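Local coordinates for protein molybdopterin synthase catalytic subunit (Helicobacter pylori, PDB 3RPF) that probably converts precursor Z into molybdopterin by building in two sulfur atoms, delivered by the small sulfur-carrier subunit, to form the dithiolene group, at residues F30-R41 with I87-G98. Numbering follows the deposited sequence. Where two conformers were deposited one is given.
Sequences FGAFCVFVGIVR and IGQSSFLCVSMG
Phe30 lays one ring face over Gly98, whose CA stands 3.7 Å from the ring centroid and 13° off its normal, a CH-pi contact opening an antiparallel strand pair in the mixed sheet of the MoaE fold. Gly31 and Ala32 both donate to Gly98 O, a classic beta bulge. Selenomethionine Met97 lies alongside Phe33, SE in the ring plane at its edge, 5.1 Å from the centroid: a Met-aromatic contact. With CG anti to the backbone N (chi1 -179°), the Phe33 ring lies beside the second strand, where CE1 meets Val95 CG2 at 3.6 Å. Cys34 and Phe36 exchange paired N-H···O bonds with Ser96 and Cys94. On the face packed against helix 101-118, Phe36 CD2 reaches Phe92 CE2 at 3.7 Å; the rings touch rim to rim with planes at 48°. Residues 33-37 also pair with a strand of the second copy of this protein, carrying the sheet across the dimer interface. Val37 CG2 packs on Leu93 CD1. A second classic bulge sets Ser91 and Phe92 opposite Gly38, just before Ile39, Val40 and Arg41, which probably contribute to the substrate site. Ser91 OG hydrogen-bonds to Gly74 O of the Molybdopterin converting factor chain. Val40 and Ile87 side chains cross at about a right angle, CG1 touching CD1 at 3.7 Å.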
ATOM      1  N   PHE A  30       8.824 -13.853   2.982  1.00 20.15           N
ATOM      2  CA  PHE A  30       7.793 -13.147   2.225  1.00 20.63           C
ATOM      3  C   PHE A  30       8.348 -12.381   1.033  1.00 24.42           C
ATOM      4  O   PHE A  30       9.496 -11.944   1.052  1.00 27.53           O
ATOM      5  CB  PHE A  30       7.036 -12.158   3.138  1.00 19.50           C
ATOM      6  CG  PHE A  30       6.115 -12.830   4.125  1.00 21.45           C
ATOM      7  CD1 PHE A  30       5.725 -14.149   3.940  1.00 24.39           C
ATOM      8  CD2 PHE A  30       5.621 -12.131   5.219  1.00 27.51           C
ATOM      9  CE1 PHE A  30       4.870 -14.772   4.843  1.00 33.37           C
ATOM     10  CE2 PHE A  30       4.766 -12.743   6.130  1.00 31.16           C
ATOM     11  CZ  PHE A  30       4.385 -14.065   5.941  1.00 33.81           C
ATOM     12  N   GLY A  31       7.517 -12.182   0.011  1.00 20.87           N
ATOM     13  CA  GLY A  31       7.973 -11.549  -1.222  1.00 28.50           C
ATOM     14  C   GLY A  31       7.253 -10.246  -1.486  1.00 28.65           C
ATOM     15  O   GLY A  31       7.617  -9.509  -2.406  1.00 27.80           O
ATOM     16  N   ALA A  32       6.216  -9.969  -0.695  1.00 18.46           N
ATOM     17  CA  ALA A  32       5.413  -8.744  -0.881  1.00 22.51           C
ATOM     18  C   ALA A  32       5.104  -8.050   0.434  1.00 23.92           C
ATOM     19  O   ALA A  32       4.640  -8.678   1.399  1.00 21.60           O
ATOM     20  CB  ALA A  32       4.115  -9.046  -1.628  1.00 25.15           C
ATOM     21  N   PHE A  33       5.319  -6.738   0.454  1.00 20.57           N
ATOM     22  CA  PHE A  33       5.291  -5.993   1.713  1.00 26.46           C
ATOM     23  C   PHE A  33       4.588  -4.660   1.461  1.00 25.48           C
ATOM     24  O   PHE A  33       5.159  -3.775   0.811  1.00 23.02           O
ATOM     25  CB  PHE A  33       6.746  -5.813   2.173  1.00 22.95           C
ATOM     26  CG  PHE A  33       6.924  -5.081   3.489  1.00 29.70           C
ATOM     27  CD1 PHE A  33       6.798  -5.748   4.696  1.00 33.38           C
ATOM     28  CD2 PHE A  33       7.284  -3.742   3.509  1.00 32.89           C
ATOM     29  CE1 PHE A  33       6.999  -5.079   5.905  1.00 30.43           C
ATOM     30  CE2 PHE A  33       7.493  -3.072   4.701  1.00 36.11           C
ATOM     31  CZ  PHE A  33       7.346  -3.744   5.907  1.00 32.26           C
ATOM     32  N   CYS A  34       3.345  -4.525   1.944  1.00 20.74           N
ATOM     33  CA  CYS A  34       2.577  -3.291   1.770  1.00 17.92           C
ATOM     34  C   CYS A  34       2.411  -2.536   3.080  1.00 22.17           C
ATOM     35  O   CYS A  34       1.954  -3.104   4.071  1.00 23.01           O
ATOM     36  CB  CYS A  34       1.182  -3.603   1.258  1.00 17.80           C
ATOM     37  SG  CYS A  34       1.109  -4.847  -0.031  1.00 23.87           S
ATOM     38  N   VAL A  35       2.731  -1.244   3.067  1.00 20.80           N
ATOM     39  CA  VAL A  35       2.664  -0.414   4.263  1.00 18.21           C
ATOM     40  C   VAL A  35       1.801   0.810   3.995  1.00 22.00           C
ATOM     41  O   VAL A  35       1.821   1.372   2.889  1.00 24.94           O
ATOM     42  CB  VAL A  35       4.058   0.083   4.676  1.00 27.80           C
ATOM     43  CG1 VAL A  35       3.942   1.146   5.754  1.00 29.42           C
ATOM     44  CG2 VAL A  35       4.917  -1.075   5.147  1.00 35.89           C
ATOM     45  N   PHE A  36       1.021   1.194   4.997  1.00 20.47           N
ATOM     46  CA  PHE A  36       0.354   2.480   4.996  1.00 22.07           C
ATOM     47  C   PHE A  36       0.715   3.229   6.267  1.00 25.37           C
ATOM     48  O   PHE A  36       0.731   2.649   7.354  1.00 24.22           O
ATOM     49  CB  PHE A  36      -1.167   2.334   4.932  1.00 22.41           C
ATOM     50  CG  PHE A  36      -1.881   3.653   4.880  1.00 22.69           C
ATOM     51  CD1 PHE A  36      -2.095   4.294   3.663  1.00 30.31           C
ATOM     52  CD2 PHE A  36      -2.305   4.274   6.036  1.00 23.02           C
ATOM     53  CE1 PHE A  36      -2.739   5.518   3.609  1.00 33.47           C
ATOM     54  CE2 PHE A  36      -2.957   5.515   5.986  1.00 26.00           C
ATOM     55  CZ  PHE A  36      -3.168   6.128   4.776  1.00 30.39           C
ATOM     56  N   VAL A  37       1.001   4.517   6.130  1.00 20.02           N
ATOM     57  CA  VAL A  37       1.289   5.345   7.281  1.00 20.07           C
ATOM     58  C   VAL A  37       0.406   6.590   7.213  1.00 24.02           C
ATOM     59  O   VAL A  37       0.424   7.310   6.214  1.00 25.79           O
ATOM     60  CB  VAL A  37       2.759   5.764   7.337  1.00 29.22           C
ATOM     61  CG1 VAL A  37       3.000   6.688   8.556  1.00 30.30           C
ATOM     62  CG2 VAL A  37       3.654   4.528   7.387  1.00 27.89           C
ATOM     63  N   GLY A  38      -0.391   6.809   8.256  1.00 22.66           N
ATOM     64  CA  GLY A  38      -1.191   8.021   8.376  1.00 25.81           C
ATOM     65  C   GLY A  38      -0.421   9.050   9.188  1.00 29.33           C
ATOM     66  O   GLY A  38      -0.056   8.796  10.343  1.00 26.24           O
ATOM     67  N   ILE A  39      -0.159  10.202   8.572  1.00 25.84           N
ATOM     68  CA  ILE A  39       0.692  11.225   9.155  1.00 20.43           C
ATOM     69  C   ILE A  39      -0.144  12.452   9.436  1.00 24.51           C
ATOM     70  O   ILE A  39      -0.918  12.877   8.587  1.00 34.07           O
ATOM     71  CB  ILE A  39       1.783  11.644   8.167  1.00 25.33           C
ATOM     72  CG1 ILE A  39       2.684  10.457   7.833  1.00 29.34           C
ATOM     73  CG2 ILE A  39       2.569  12.836   8.718  1.00 25.82           C
ATOM     74  CD1 ILE A  39       3.503  10.661   6.573  1.00 25.68           C
ATOM     75  N   VAL A  40      -0.004  13.023  10.632  1.00 24.36           N
ATOM     76  CA  VAL A  40      -0.774  14.206  10.965  1.00 23.40           C
ATOM     77  C   VAL A  40      -0.237  15.389  10.174  1.00 28.72           C
ATOM     78  O   VAL A  40       0.944  15.726  10.247  1.00 31.91           O
ATOM     79  CB  VAL A  40      -0.731  14.494  12.481  1.00 31.28           C
ATOM     80  CG1 VAL A  40      -1.387  15.826  12.780  1.00 34.55           C
ATOM     81  CG2 VAL A  40      -1.417  13.363  13.259  1.00 30.26           C
ATOM     82  N   ARG A  41      -1.103  16.024   9.402  1.00 29.51           N
ATOM     83  CA  ARG A  41      -0.661  17.171   8.634  1.00 32.64           C
ATOM     84  C   ARG A  41      -1.219  18.457   9.222  1.00 35.52           C
ATOM     85  O   ARG A  41      -2.243  18.452   9.915  1.00 33.61           O
ATOM     86  CB  ARG A  41      -1.047  17.023   7.165  1.00 36.85           C
ATOM     87  CG  ARG A  41      -2.500  16.709   6.919  1.00 37.91           C
ATOM     88  CD  ARG A  41      -2.784  16.635   5.419  1.00 34.38           C
ATOM     89  NE  ARG A  41      -2.390  17.863   4.725  1.00 39.42           N
ATOM     90  CZ  ARG A  41      -3.190  18.916   4.554  1.00 47.92           C
ATOM     91  NH1 ARG A  41      -4.432  18.898   5.028  1.00 43.48           N
ATOM     92  NH2 ARG A  41      -2.754  19.990   3.910  1.00 51.06           N
ATOM     93  N   ILE A  87       1.799  17.685  14.569  1.00 30.39           N
ATOM     94  CA  ILE A  87       1.934  17.819  13.135  1.00 32.36           C
ATOM     95  C   ILE A  87       3.251  17.221  12.734  1.00 32.07           C
ATOM     96  O   ILE A  87       4.241  17.429  13.381  1.00 33.55           O
ATOM     97  CB  ILE A  87       2.068  19.283  12.747  1.00 39.47           C
ATOM     98  CG1 ILE A  87       0.761  20.036  12.944  1.00 40.35           C
ATOM     99  CG2 ILE A  87       2.646  19.393  11.364  1.00 39.10           C
ATOM    100  CD1 ILE A  87      -0.412  19.329  12.419  1.00 40.65           C
ATOM    101  N   GLY A  88       3.248  16.478  11.645  1.00 33.04           N
ATOM    102  CA  GLY A  88       4.440  15.825  11.154  1.00 33.51           C
ATOM    103  C   GLY A  88       4.657  14.432  11.720  1.00 35.89           C
ATOM    104  O   GLY A  88       5.484  13.672  11.200  1.00 33.79           O
ATOM    105  N   GLN A  89       3.928  14.083  12.777  1.00 30.69           N
ATOM    106  CA  GLN A  89       4.088  12.777  13.419  0.54 34.82           C
ATOM    107  C   GLN A  89       3.047  11.775  12.924  1.00 31.85           C
ATOM    108  O   GLN A  89       1.977  12.165  12.445  1.00 30.47           O
ATOM    109  CB  GLN A  89       4.018  12.908  14.947  0.54 35.59           C
ATOM    110  CG  GLN A  89       5.058  13.854  15.533  0.54 35.59           C
ATOM    111  CD  GLN A  89       5.150  13.774  17.047  0.54 38.99           C
ATOM    112  OE1 GLN A  89       4.136  13.664  17.746  0.54 36.92           O
ATOM    113  NE2 GLN A  89       6.372  13.836  17.562  0.54 41.77           N
ATOM    114  N   SER A  90       3.359  10.486  13.053  1.00 28.09           N
ATOM    115  CA  SER A  90       2.483   9.428  12.549  1.00 28.37           C
ATOM    116  C   SER A  90       1.522   8.909  13.606  1.00 24.80           C
ATOM    117  O   SER A  90       1.892   8.731  14.765  1.00 23.75           O
ATOM    118  CB  SER A  90       3.316   8.267  11.987  1.00 33.18           C
ATOM    119  OG  SER A  90       4.259   8.739  11.036  1.00 31.66           O
ATOM    120  N   SER A  91       0.287   8.645  13.203  1.00 24.09           N
ATOM    121  CA  SER A  91      -0.737   8.263  14.175  1.00 27.56           C
ATOM    122  C   SER A  91      -1.271   6.868  13.905  1.00 32.83           C
ATOM    123  O   SER A  91      -1.972   6.290  14.742  1.00 28.96           O
ATOM    124  CB  SER A  91      -1.887   9.257  14.125  1.00 25.77           C
ATOM    125  OG  SER A  91      -2.483   9.258  12.840  1.00 29.71           O
ATOM    126  N   PHE A  92      -0.943   6.318  12.739  1.00 17.05           N
ATOM    127  CA  PHE A  92      -1.506   5.038  12.349  1.00 20.32           C
ATOM    128  C   PHE A  92      -0.552   4.404  11.348  1.00 26.60           C
ATOM    129  O   PHE A  92       0.039   5.099  10.527  1.00 23.94           O
ATOM    130  CB  PHE A  92      -2.893   5.264  11.724  1.00 20.45           C
ATOM    131  CG  PHE A  92      -3.443   4.068  10.962  1.00 22.75           C
ATOM    132  CD1 PHE A  92      -3.621   2.841  11.591  1.00 21.11           C
ATOM    133  CD2 PHE A  92      -3.832   4.197   9.633  1.00 26.10           C
ATOM    134  CE1 PHE A  92      -4.137   1.750  10.906  1.00 22.99           C
ATOM    135  CE2 PHE A  92      -4.365   3.112   8.932  1.00 29.23           C
ATOM    136  CZ  PHE A  92      -4.518   1.876   9.574  1.00 32.25           C
ATOM    137  N   LEU A  93      -0.382   3.094  11.450  1.00 24.42           N
ATOM    138  CA  LEU A  93       0.497   2.372  10.543  1.00 26.30           C
ATOM    139  C   LEU A  93      -0.045   0.975  10.416  1.00 21.34           C
ATOM    140  O   LEU A  93      -0.470   0.370  11.410  1.00 27.13           O
ATOM    141  CB  LEU A  93       1.928   2.333  11.094  1.00 30.35           C
ATOM    142  CG  LEU A  93       2.965   1.625  10.217  1.00 39.93           C
ATOM    143  CD1 LEU A  93       4.315   2.328  10.275  1.00 44.35           C
ATOM    144  CD2 LEU A  93       3.100   0.185  10.645  1.00 35.95           C
ATOM    145  N   CYS A  94      -0.072   0.453   9.196  1.00 19.54           N
ATOM    146  CA  CYS A  94      -0.408  -0.945   9.046  1.00 19.49           C
ATOM    147  C   CYS A  94       0.381  -1.596   7.949  1.00 20.45           C
ATOM    148  O   CYS A  94       0.906  -0.928   7.038  1.00 22.95           O
ATOM    149  CB  CYS A  94      -1.908  -1.135   8.847  1.00 33.60           C
ATOM    150  SG  CYS A  94      -2.545  -0.456   7.328  1.00 30.46           S
ATOM    151  N   VAL A  95       0.507  -2.913   8.066  1.00 19.28           N
ATOM    152  CA  VAL A  95       1.282  -3.687   7.102  1.00 16.60           C
ATOM    153  C   VAL A  95       0.485  -4.909   6.720  1.00 21.75           C
ATOM    154  O   VAL A  95      -0.186  -5.521   7.559  1.00 21.49           O
ATOM    155  CB  VAL A  95       2.627  -4.126   7.702  1.00 22.06           C
ATOM    156  CG1 VAL A  95       2.389  -4.957   8.973  1.00 28.25           C
ATOM    157  CG2 VAL A  95       3.443  -4.908   6.691  1.00 28.35           C
ATOM    158  N   SER A  96       0.544  -5.245   5.438  1.00 20.18           N
ATOM    159  CA  SER A  96      -0.046  -6.458   4.920  1.00 20.61           C
ATOM    160  C   SER A  96       1.077  -7.062   4.125  1.00 24.26           C
ATOM    161  O   SER A  96       1.578  -6.421   3.183  1.00 23.57           O
ATOM    162  CB  SER A  96      -1.210  -6.108   3.994  1.00 23.32           C
ATOM    163  OG  SER A  96      -1.700  -7.268   3.337  1.00 21.80           O
HETATM  164  N   MSE A  97       1.506  -8.272   4.493  1.00 20.11           N
HETATM  165  CA  MSE A  97       2.654  -8.877   3.789  1.00 18.90           C
HETATM  166  C   MSE A  97       2.441 -10.365   3.615  1.00 21.88           C
HETATM  167  O   MSE A  97       1.719 -10.991   4.391  1.00 22.37           O
HETATM  168  CB  MSE A  97       3.954  -8.622   4.564  1.00 18.26           C
HETATM  169  CG  MSE A  97       3.841  -8.992   6.069  1.00 21.57           C
HETATM  170 SE   MSE A  97       5.436  -8.573   7.125  0.80 37.30          SE
HETATM  171  CE  MSE A  97       4.618  -8.319   8.897  1.00 32.23           C
ATOM    172  N   GLY A  98       3.054 -10.937   2.586  1.00 20.97           N
ATOM    173  CA  GLY A  98       2.919 -12.353   2.399  1.00 23.55           C
ATOM    174  C   GLY A  98       3.814 -12.869   1.299  1.00 27.12           C
ATOM    175  O   GLY A  98       4.693 -12.167   0.766  1.00 24.13           O
TER